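Local coordinates for protein teicoplanin pseudoaglycone deacetylase ORF2 (Actinoplanes teichomyceticus, PDB 3DFM) that probably removes the acetyl group from an N-acetylated sugar of the teicoplanin pseudoaglycone, as a metal-binding hydrolase of the PIG-L deacetylase family, at residues P54-M59 against D97-K102; D105-T110 against A120-S125; T154-G159 against W185-Y190; V43-A48 against H90-F95. One frame throughout, in Å; residues are numbered along the deposited sequence.

Contact 1. Residues P54-M59 against D97-K102; sequences PAAQRM and DSIYRK. With ZN (zinc ion), chain C; SO4 (sulfate ion), chain H.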
# COMPACT_ATOMS: atom_id res chain seq x y z
N PRO A 54 18.65 5.96 -13.76
CA PRO A 54 17.95 5.61 -15.01
C PRO A 54 16.62 4.89 -14.82
O PRO A 54 15.66 5.20 -15.53
CB PRO A 54 18.95 4.68 -15.71
CG PRO A 54 20.28 5.13 -15.21
CD PRO A 54 20.05 5.51 -13.77
N ALA A 55 16.55 3.94 -13.88
CA ALA A 55 15.31 3.19 -13.64
C ALA A 55 14.19 4.09 -13.11
O ALA A 55 13.02 3.91 -13.48
CB ALA A 55 15.56 2.04 -12.69
N ALA A 56 14.54 5.05 -12.25
CA ALA A 56 13.58 6.03 -11.73
C ALA A 56 13.11 6.95 -12.84
O ALA A 56 11.91 7.20 -13.00
CB ALA A 56 14.21 6.83 -10.59
N GLN A 57 14.06 7.44 -13.63
CA GLN A 57 13.77 8.31 -14.77
C GLN A 57 12.78 7.65 -15.72
O GLN A 57 11.83 8.29 -16.17
CB GLN A 57 15.06 8.68 -15.50
CG GLN A 57 15.98 9.58 -14.70
CD GLN A 57 17.25 9.93 -15.46
OE1 GLN A 57 17.21 10.27 -16.64
NE2 GLN A 57 18.38 9.85 -14.78
N ARG A 58 13.01 6.37 -16.01
CA ARG A 58 12.10 5.59 -16.83
C ARG A 58 10.71 5.50 -16.18
O ARG A 58 9.70 5.80 -16.83
CB ARG A 58 12.68 4.20 -17.07
CG ARG A 58 11.87 3.37 -18.05
CD ARG A 58 12.13 1.89 -17.86
NE ARG A 58 10.99 1.07 -18.28
CZ ARG A 58 10.00 0.69 -17.48
NH1 ARG A 58 9.98 1.06 -16.20
NH2 ARG A 58 9.01 -0.06 -17.96
N MSE A 59 10.65 5.11 -14.91
CA MSE A 59 9.37 5.12 -14.17
C MSE A 59 8.64 6.46 -14.25
O MSE A 59 7.43 6.49 -14.44
CB MSE A 59 9.57 4.72 -12.69
CG MSE A 59 9.63 3.24 -12.46
SE MSE A 59 7.99 2.32 -13.01
CE MSE A 59 7.01 2.28 -11.32
N ASP A 97 11.04 5.43 -1.77
CA ASP A 97 10.59 4.28 -2.54
C ASP A 97 11.78 3.54 -3.17
O ASP A 97 12.84 4.13 -3.36
CB ASP A 97 9.60 4.71 -3.61
CG ASP A 97 8.81 3.54 -4.15
OD1 ASP A 97 8.81 2.48 -3.49
OD2 ASP A 97 8.22 3.67 -5.23
N SER A 98 11.59 2.26 -3.50
CA SER A 98 12.64 1.39 -4.04
C SER A 98 13.53 2.03 -5.14
O SER A 98 14.75 1.83 -5.14
CB SER A 98 12.04 0.08 -4.54
OG SER A 98 11.30 0.32 -5.72
N ILE A 99 12.93 2.79 -6.05
CA ILE A 99 13.68 3.37 -7.20
C ILE A 99 14.58 4.54 -6.82
O ILE A 99 15.35 5.05 -7.64
CB ILE A 99 12.75 3.85 -8.37
CG1 ILE A 99 11.54 4.63 -7.83
CG2 ILE A 99 12.29 2.69 -9.26
CD1 ILE A 99 10.85 5.50 -8.89
N TYR A 100 14.49 4.98 -5.57
CA TYR A 100 15.30 6.09 -5.09
C TYR A 100 16.37 5.66 -4.07
O TYR A 100 17.26 6.44 -3.75
CB TYR A 100 14.41 7.20 -4.49
CG TYR A 100 13.27 7.65 -5.38
CD1 TYR A 100 13.50 8.14 -6.68
CD2 TYR A 100 11.96 7.60 -4.93
CE1 TYR A 100 12.45 8.55 -7.50
CE2 TYR A 100 10.90 8.02 -5.73
CZ TYR A 100 11.16 8.49 -7.02
OH TYR A 100 10.11 8.90 -7.81
N ARG A 101 16.28 4.43 -3.55
CA ARG A 101 17.20 3.96 -2.51
C ARG A 101 18.54 3.50 -3.10
O ARG A 101 18.60 2.99 -4.23
CB ARG A 101 16.57 2.82 -1.69
CG ARG A 101 15.29 3.21 -0.98
CD ARG A 101 14.95 2.31 0.21
NE ARG A 101 14.59 0.93 -0.13
CZ ARG A 101 13.40 0.52 -0.55
NH1 ARG A 101 12.40 1.37 -0.71
NH2 ARG A 101 13.19 -0.77 -0.80
N LYS A 102 19.61 3.73 -2.34
CA LYS A 102 20.94 3.21 -2.66
C LYS A 102 21.33 2.14 -1.66
O LYS A 102 20.79 2.10 -0.55
CB LYS A 102 22.00 4.31 -2.69
CG LYS A 102 21.90 5.21 -3.89
CD LYS A 102 23.18 6.00 -4.14
CE LYS A 102 23.04 6.81 -5.42
NZ LYS A 102 24.26 7.61 -5.76
ZN ZN C . 8.08 0.76 -3.70
S SO4 H . 7.76 0.62 -6.92
O1 SO4 H . 8.58 1.51 -7.74
O2 SO4 H . 8.48 0.32 -5.73
O3 SO4 H . 6.50 1.33 -6.78
O4 SO4 H . 7.56 -0.63 -7.62
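I99 meets A56 and M59 through its longer branch, because CG1 stands between the backbone N and the carbonyl carbon (chi1 44°) and the chain then runs on extended to CD1. M59, a selenomethionine in this crystal, sets CG beside its backbone N (chi1 -83°) and bends again twice. The two side chains cross at about a right angle. I99 CD1 lies 4.0 Å from A56 CB and 4.1 Å from M59 CB. A56 CB also rests 3.6 Å from the carbonyl oxygen I99 O, and it approaches the Y100 ring obliquely, 4.0 Å from Y100 CE1. I99 also meets that ring, its CG1 above the centre of one face. At the phenol, Y100 OH is hydrogen-bonded to H60, further along the same helix.

This is how helix 54-62 packs on the loop that follows strand 89-92, and that loop supplies part of a zinc site. D97 OD1 binds the zinc ion of chain C at 1.9 Å, with H16 and D163 as protein ligands. The fourth position belongs to sulfate O2, 2.1 Å from the zinc. S98 OG donates to the same O2 at 2.8 Å, and H161 bonds the sulfate as well, so this anion, probably from the crystallisation liquor, is held by the zinc, S98 and H161. M59 reaches over too: its methyl CE is 4.0 Å from sulfate O1. A55, whose CB is directed toward the loop, leans on T110 of strand 110-111.

Contact 2. Residues D105-T110 against A120-S125; sequences DGRWLT and AVNDHS. With ZN (zinc ion), chain F.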
# COMPACT_ATOMS: atom_id res chain seq x y z
N ASP A 105 26.96 -0.06 -0.50
CA ASP A 105 28.12 0.05 -1.39
C ASP A 105 28.03 1.20 -2.40
O ASP A 105 28.95 1.42 -3.20
CB ASP A 105 28.41 -1.28 -2.10
CG ASP A 105 27.31 -1.70 -3.06
OD1 ASP A 105 26.50 -0.86 -3.48
OD2 ASP A 105 27.27 -2.90 -3.42
N GLY A 106 26.92 1.94 -2.38
CA GLY A 106 26.76 3.10 -3.24
C GLY A 106 25.96 2.86 -4.52
O GLY A 106 25.61 3.81 -5.22
N ARG A 107 25.66 1.60 -4.81
CA ARG A 107 24.83 1.27 -5.97
C ARG A 107 23.36 1.62 -5.74
O ARG A 107 22.89 1.64 -4.61
CB ARG A 107 24.95 -0.22 -6.30
CG ARG A 107 26.27 -0.62 -6.95
CD ARG A 107 26.33 -2.11 -7.20
NE ARG A 107 26.09 -2.89 -5.99
CZ ARG A 107 25.57 -4.11 -5.98
NH1 ARG A 107 25.23 -4.70 -7.12
NH2 ARG A 107 25.37 -4.75 -4.83
N TRP A 108 22.65 1.89 -6.83
CA TRP A 108 21.19 1.97 -6.78
C TRP A 108 20.66 0.62 -6.36
O TRP A 108 21.21 -0.41 -6.75
CB TRP A 108 20.61 2.37 -8.13
CG TRP A 108 20.95 3.78 -8.56
CD1 TRP A 108 21.70 4.15 -9.63
CD2 TRP A 108 20.55 4.98 -7.91
NE1 TRP A 108 21.80 5.52 -9.69
CE2 TRP A 108 21.09 6.06 -8.65
CE3 TRP A 108 19.77 5.27 -6.78
CZ2 TRP A 108 20.89 7.39 -8.29
CZ3 TRP A 108 19.58 6.60 -6.42
CH2 TRP A 108 20.13 7.64 -7.17
N LEU A 109 19.60 0.61 -5.56
CA LEU A 109 18.90 -0.64 -5.27
C LEU A 109 18.32 -1.25 -6.56
O LEU A 109 18.44 -2.46 -6.80
CB LEU A 109 17.81 -0.43 -4.21
CG LEU A 109 16.78 -1.55 -4.04
CD1 LEU A 109 17.45 -2.84 -3.57
CD2 LEU A 109 15.70 -1.17 -3.07
N THR A 110 17.70 -0.41 -7.38
CA THR A 110 17.05 -0.89 -8.60
C THR A 110 17.77 -0.41 -9.86
O THR A 110 18.04 0.77 -10.02
CB THR A 110 15.60 -0.42 -8.68
OG1 THR A 110 15.58 1.00 -8.73
CG2 THR A 110 14.81 -0.90 -7.48
N ALA A 120 14.88 -4.97 -12.23
CA ALA A 120 15.66 -5.87 -11.39
C ALA A 120 16.14 -5.18 -10.11
O ALA A 120 16.67 -4.06 -10.15
CB ALA A 120 16.84 -6.44 -12.17
N VAL A 121 15.92 -5.84 -8.99
CA VAL A 121 16.42 -5.39 -7.69
C VAL A 121 17.77 -6.06 -7.46
O VAL A 121 17.92 -7.27 -7.64
CB VAL A 121 15.42 -5.77 -6.56
CG1 VAL A 121 15.99 -5.46 -5.19
CG2 VAL A 121 14.09 -5.05 -6.77
N ASN A 122 18.76 -5.26 -7.10
CA ASN A 122 20.08 -5.77 -6.74
C ASN A 122 20.01 -6.48 -5.40
O ASN A 122 19.32 -6.02 -4.48
CB ASN A 122 21.09 -4.63 -6.68
CG ASN A 122 21.51 -4.13 -8.05
OD1 ASN A 122 21.48 -2.93 -8.33
ND2 ASN A 122 21.90 -5.06 -8.92
N ASP A 123 20.73 -7.60 -5.29
CA ASP A 123 20.86 -8.33 -4.03
C ASP A 123 21.47 -7.44 -2.96
O ASP A 123 22.34 -6.61 -3.24
CB ASP A 123 21.73 -9.58 -4.23
CG ASP A 123 21.07 -10.62 -5.13
OD1 ASP A 123 19.96 -11.09 -4.79
OD2 ASP A 123 21.66 -10.99 -6.17
N HIS A 124 21.01 -7.59 -1.72
CA HIS A 124 21.50 -6.76 -0.62
C HIS A 124 21.41 -7.52 0.71
O HIS A 124 20.73 -8.55 0.78
CB HIS A 124 20.73 -5.43 -0.56
CG HIS A 124 19.25 -5.59 -0.69
ND1 HIS A 124 18.62 -5.75 -1.90
CD2 HIS A 124 18.28 -5.63 0.25
CE1 HIS A 124 17.32 -5.89 -1.70
NE2 HIS A 124 17.09 -5.81 -0.40
N SER A 125 22.08 -7.02 1.74
CA SER A 125 22.23 -7.78 2.97
C SER A 125 20.94 -7.89 3.77
O SER A 125 20.11 -6.97 3.73
CB SER A 125 23.32 -7.16 3.85
OG SER A 125 22.92 -5.89 4.30
ZN ZN F . 15.15 -6.36 0.60
O HOH W 1 15.90 -4.17 0.90
O HOH W 2 14.09 -4.72 -0.26
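T110 and V121 form an antiparallel non-hydrogen-bonded pair, and just beyond it N122 N donates to L109 O at 2.8 Å, nearly straight at 172°. On the far side of the pair T110 CA makes a CA-H...O contact with A120 O at 3.5 Å. L109 sets CG anti to its backbone N (chi1 166°), which lays the side chain beside V121, pointing the same way. The fit is tight, with L109 CD1 only 3.4 Å from V121 CG1. The same methyl meets the H124 ring obliquely, 3.6 Å from ND1. H124 ND1 donates to N122 O at 2.7 Å, in the ring plane. This fixes the turn of the imidazole and leaves H124 NE2 to bind the zinc ion of chain F at 2.2 Å, alongside D129 and two waters. R107 is held by its own loop: D105 OD1 accepts from R107 N in an Asx turn, and R107 NE forms a salt bridge to D105 OD2 at 2.8 Å. Its guanidinium lies near the N122 amide, their planes 36° apart. The contact joins the strands 110-111 and 120-121 of a small two-stranded sheet, and S125 then caps the start of helix 126-147.

Contact 3. Residues T154-G159 against W185-Y190; sequences TCAAIG and WEDLPY. With ZN (zinc ion), chain E; SO4 (sulfate ion), chain G.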
# COMPACT_ATOMS: atom_id res chain seq x y z
N THR A 154 -3.36 -2.69 7.18
CA THR A 154 -2.26 -2.52 6.24
C THR A 154 -2.32 -3.65 5.19
O THR A 154 -3.30 -4.39 5.15
CB THR A 154 -0.88 -2.42 6.97
OG1 THR A 154 0.11 -1.91 6.06
CG2 THR A 154 -0.44 -3.75 7.51
N CYS A 155 -1.31 -3.76 4.33
CA CYS A 155 -1.36 -4.68 3.18
C CYS A 155 -0.93 -6.10 3.53
O CYS A 155 -0.01 -6.29 4.32
CB CYS A 155 -0.46 -4.15 2.05
SG CYS A 155 1.28 -3.97 2.50
N ALA A 156 -1.55 -7.10 2.90
CA ALA A 156 -1.12 -8.49 3.07
C ALA A 156 0.19 -8.78 2.31
O ALA A 156 0.89 -9.75 2.61
CB ALA A 156 -2.24 -9.44 2.62
N ALA A 157 0.53 -7.90 1.37
CA ALA A 157 1.67 -8.07 0.45
C ALA A 157 1.47 -9.26 -0.49
O ALA A 157 2.43 -9.93 -0.90
CB ALA A 157 3.02 -8.16 1.20
N ILE A 158 0.22 -9.53 -0.82
CA ILE A 158 -0.10 -10.42 -1.92
C ILE A 158 0.57 -9.81 -3.14
O ILE A 158 0.44 -8.60 -3.39
CB ILE A 158 -1.64 -10.54 -2.13
CG1 ILE A 158 -2.24 -11.44 -1.05
CG2 ILE A 158 -1.97 -11.07 -3.54
CD1 ILE A 158 -3.72 -11.20 -0.81
N GLY A 159 1.33 -10.63 -3.86
CA GLY A 159 2.10 -10.16 -5.01
C GLY A 159 3.57 -10.07 -4.67
O GLY A 159 4.41 -9.90 -5.55
N TRP A 185 -5.45 -6.03 4.39
CA TRP A 185 -6.29 -6.00 3.21
C TRP A 185 -5.68 -6.83 2.08
O TRP A 185 -4.48 -7.06 2.05
CB TRP A 185 -6.53 -4.56 2.73
CG TRP A 185 -5.32 -3.75 2.25
CD1 TRP A 185 -4.49 -4.04 1.18
CD2 TRP A 185 -4.88 -2.50 2.78
NE1 TRP A 185 -3.54 -3.06 1.06
CE2 TRP A 185 -3.76 -2.09 2.02
CE3 TRP A 185 -5.31 -1.68 3.84
CZ2 TRP A 185 -3.06 -0.90 2.28
CZ3 TRP A 185 -4.61 -0.49 4.10
CH2 TRP A 185 -3.50 -0.12 3.33
N GLU A 186 -6.54 -7.28 1.17
CA GLU A 186 -6.09 -7.99 -0.01
C GLU A 186 -5.57 -6.97 -1.00
O GLU A 186 -6.33 -6.10 -1.45
CB GLU A 186 -7.26 -8.77 -0.60
CG GLU A 186 -6.92 -9.51 -1.87
CD GLU A 186 -8.14 -10.20 -2.48
OE1 GLU A 186 -9.25 -9.61 -2.48
OE2 GLU A 186 -7.97 -11.32 -2.98
N ASP A 187 -4.29 -7.07 -1.35
CA ASP A 187 -3.63 -6.10 -2.25
C ASP A 187 -4.28 -6.09 -3.63
O ASP A 187 -4.35 -7.13 -4.30
CB ASP A 187 -2.14 -6.41 -2.41
CG ASP A 187 -1.41 -6.56 -1.08
OD1 ASP A 187 -0.48 -5.78 -0.81
OD2 ASP A 187 -1.78 -7.46 -0.30
N LEU A 188 -4.74 -4.92 -4.07
CA LEU A 188 -5.30 -4.77 -5.43
C LEU A 188 -4.52 -3.73 -6.23
O LEU A 188 -4.04 -2.74 -5.67
CB LEU A 188 -6.78 -4.40 -5.36
CG LEU A 188 -7.75 -5.38 -4.71
CD1 LEU A 188 -9.14 -4.74 -4.64
CD2 LEU A 188 -7.79 -6.71 -5.44
N PRO A 189 -4.42 -3.93 -7.57
CA PRO A 189 -4.98 -5.03 -8.35
C PRO A 189 -4.19 -6.35 -8.30
O PRO A 189 -4.57 -7.30 -8.98
CB PRO A 189 -5.01 -4.47 -9.78
CG PRO A 189 -3.87 -3.54 -9.84
CD PRO A 189 -3.71 -2.96 -8.43
N TYR A 190 -3.12 -6.40 -7.50
CA TYR A 190 -2.27 -7.59 -7.39
C TYR A 190 -3.04 -8.90 -7.32
O TYR A 190 -2.71 -9.85 -8.04
CB TYR A 190 -1.33 -7.50 -6.17
CG TYR A 190 -0.27 -6.43 -6.26
CD1 TYR A 190 1.01 -6.74 -6.72
CD2 TYR A 190 -0.54 -5.11 -5.88
CE1 TYR A 190 2.00 -5.77 -6.81
CE2 TYR A 190 0.45 -4.13 -5.96
CZ TYR A 190 1.71 -4.47 -6.42
OH TYR A 190 2.72 -3.54 -6.51
ZN ZN E . -9.68 -12.20 -3.65
S SO4 G . 1.46 0.00 -6.64
O1 SO4 G . 0.06 -0.26 -6.89
O2 SO4 G . 1.68 1.29 -6.00
O3 SO4 G . 1.96 -1.15 -5.93
O4 SO4 G . 2.28 0.07 -7.83
O HOH W 3 -10.40 -13.46 -1.59
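T154 O accepts from W185 N at 2.8 Å, nearly straight at 162°, and A156 N answers with a bond to W185 O at 3.1 Å. The two bonds flank the parallel bridge between C155 and W185. W185 holds CG between its backbone N and carbonyl carbon (chi1 64°), which folds the indole back over the neighbouring strand. T154 O lies 3.4 Å above one ring face, toward the rim, and C155 CA makes a CH-pi contact 3.7 Å from the centroid of the five-membered ring. Cutting the indole back to an alanine is likely to leave the T154-C155 backbone uncovered and a gap facing helix 19-33.

Past the strands D187 turns its carboxylate into the loop 156-158. I158 N makes a weak bond to D187 OD2 at 2.9 Å. D187 OD1 bonds H164, a zinc ligand of this enzyme, so D187 probably acts as a second-shell residue that orients it. Y190 OH donates to O3 of the chain G sulfate at 2.6 Å, at the ring edge. A side chain on G159 would run into the Y190 ring. E186 OE2 binds the zinc ion of chain E at 2.0 Å, together with H250.

The contact lies where strands 151-155 and 182-185 end, between helices 19-33 and 162-177 and beside W265 of strand 263-269.

Contact 4. Residues V43-A48 against H90-F95; sequences VFAGAA and HRHGRF. With ZN (zinc ion), chain D.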
# COMPACT_ATOMS: atom_id res chain seq x y z
N VAL A 43 3.97 4.82 3.87
CA VAL A 43 5.37 4.64 4.24
C VAL A 43 6.35 5.21 3.21
O VAL A 43 7.13 6.11 3.52
CB VAL A 43 5.68 3.15 4.52
CG1 VAL A 43 7.14 2.97 4.86
CG2 VAL A 43 4.80 2.61 5.65
N PHE A 44 6.29 4.69 1.98
CA PHE A 44 7.24 5.06 0.94
C PHE A 44 6.84 6.32 0.17
O PHE A 44 6.63 6.30 -1.04
CB PHE A 44 7.60 3.85 0.03
CG PHE A 44 8.28 2.77 0.78
CD1 PHE A 44 9.62 2.86 1.08
CD2 PHE A 44 7.55 1.70 1.28
CE1 PHE A 44 10.25 1.88 1.82
CE2 PHE A 44 8.19 0.70 2.03
CZ PHE A 44 9.53 0.80 2.31
N ALA A 45 6.75 7.43 0.89
CA ALA A 45 6.39 8.70 0.30
C ALA A 45 7.50 9.74 0.49
O ALA A 45 7.27 10.92 0.35
CB ALA A 45 5.07 9.21 0.87
N GLY A 46 8.71 9.28 0.82
CA GLY A 46 9.84 10.17 1.07
C GLY A 46 10.17 11.03 -0.13
O GLY A 46 10.14 10.55 -1.26
N ALA A 47 10.48 12.31 0.12
CA ALA A 47 10.77 13.24 -0.96
C ALA A 47 12.14 12.90 -1.59
O ALA A 47 13.16 12.98 -0.93
CB ALA A 47 10.75 14.67 -0.45
N ALA A 48 12.13 12.50 -2.85
CA ALA A 48 13.38 12.09 -3.49
C ALA A 48 14.02 13.27 -4.21
O ALA A 48 13.33 14.07 -4.84
CB ALA A 48 13.13 10.97 -4.44
N HIS A 90 -4.55 12.27 5.60
CA HIS A 90 -3.33 11.68 5.09
C HIS A 90 -2.13 12.06 5.93
O HIS A 90 -2.12 13.11 6.60
CB HIS A 90 -3.06 12.16 3.66
CG HIS A 90 -2.75 13.62 3.56
ND1 HIS A 90 -3.73 14.58 3.50
CD2 HIS A 90 -1.56 14.28 3.48
CE1 HIS A 90 -3.17 15.78 3.42
NE2 HIS A 90 -1.86 15.62 3.38
N ARG A 91 -1.10 11.22 5.85
CA ARG A 91 0.20 11.51 6.44
C ARG A 91 1.26 10.87 5.56
O ARG A 91 1.23 9.67 5.34
CB ARG A 91 0.29 10.95 7.85
CG ARG A 91 1.55 11.39 8.60
CD ARG A 91 1.48 11.02 10.08
NE ARG A 91 2.76 11.24 10.76
CZ ARG A 91 2.86 11.67 12.02
NH1 ARG A 91 1.77 11.95 12.72
NH2 ARG A 91 4.06 11.83 12.58
N HIS A 92 2.19 11.67 5.04
CA HIS A 92 3.23 11.17 4.14
C HIS A 92 4.57 10.91 4.83
O HIS A 92 5.21 11.83 5.36
CB HIS A 92 3.40 12.08 2.93
CG HIS A 92 2.18 12.15 2.06
ND1 HIS A 92 1.82 13.28 1.36
CD2 HIS A 92 1.22 11.23 1.81
CE1 HIS A 92 0.71 13.04 0.69
NE2 HIS A 92 0.32 11.80 0.95
N GLY A 93 4.96 9.65 4.83
CA GLY A 93 6.20 9.20 5.43
C GLY A 93 7.48 9.64 4.76
O GLY A 93 7.48 10.10 3.59
N ARG A 94 8.57 9.43 5.47
CA ARG A 94 9.90 9.85 5.04
C ARG A 94 10.68 8.83 4.18
O ARG A 94 11.76 9.17 3.68
CB ARG A 94 10.75 10.16 6.28
CG ARG A 94 11.14 8.90 7.05
CD ARG A 94 12.00 9.25 8.22
NE ARG A 94 12.13 8.17 9.19
CZ ARG A 94 13.16 7.34 9.29
NH1 ARG A 94 14.18 7.40 8.44
NH2 ARG A 94 13.16 6.41 10.24
N PHE A 95 10.19 7.60 4.06
CA PHE A 95 10.98 6.51 3.48
C PHE A 95 11.00 6.58 1.97
O PHE A 95 9.98 6.86 1.36
CB PHE A 95 10.49 5.14 3.99
CG PHE A 95 10.59 5.01 5.47
CD1 PHE A 95 11.80 4.66 6.06
CD2 PHE A 95 9.50 5.33 6.29
CE1 PHE A 95 11.92 4.59 7.46
CE2 PHE A 95 9.61 5.26 7.67
CZ PHE A 95 10.82 4.89 8.25
ZN ZN D . -0.44 17.23 3.88
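F95 CB sits 3.5 Å from V43 O and 3.8 Å from F44 CD1. CG follows beside the backbone N (chi1 -60°), and CD2 comes 3.6 Å from V43 CG1, which approaches the ring obliquely. V43 O lies at the ring edge, in its plane. On one face R94 CG stands over the ring centre, and F95 CE1 is 3.4 Å above the guanidinium plane of R94, itself held by salt bridges to E135 and D139. The F95 side chain also packs on V136 of helix 126-147. With only an alanine here, V43 CG1 would probably lose its mate and a gap would open toward that helix.

Segment 43-48 leaves strand 37-42, and segment 90-95 covers the end of strand 89-92 and the loop after it. The two strands are adjacent and parallel, joined by a beta-alpha-beta crossover that includes helices 54-62 and 71-86. Such loops, at the C-terminal ends of parallel strands, are where this type of fold places its active site. F44, the centre of an inverse gamma turn, is close to that site: its side chain touches the zinc ligands D97 and D163.

G46 N donates to F95 O at 2.8 Å from above the carbonyl plane, 46° out of it. F95 N returns only a weak bond to V43 O. The backbones are close enough that a CB on G46 would clash with R94 O. A45 CB meets H92 CB at 3.9 Å, while H92 NE2 bonds D79. Earlier in the strand, H90 NE2 binds the zinc ion of chain D at 2.2 Å.

Contact 1 touches both contact 2 and contact 4, which stay about 8 Å apart at their nearest atoms. Contact 1 joins contact 2 through R101 O and L109 N, 2.9 Å apart and probably hydrogen-bonded, and through I99 CA, 3.4 Å from T110 OG1. It meets contact 4 where R101 NH1 packs 3.4 Å from F44 CE1 and Y100 CG 3.5 Å from A48 CB. The segments of contacts 1 and 4 alternate along the chain; D97 of contact 1, a zinc ligand, packs against F44 of contact 4. Contact 3 stands apart, its nearest atoms about 9 Å from contact 1 and about 7 Å from contact 4. It reaches the same sheet as contact 4 and approaches the zinc-binding region through H164.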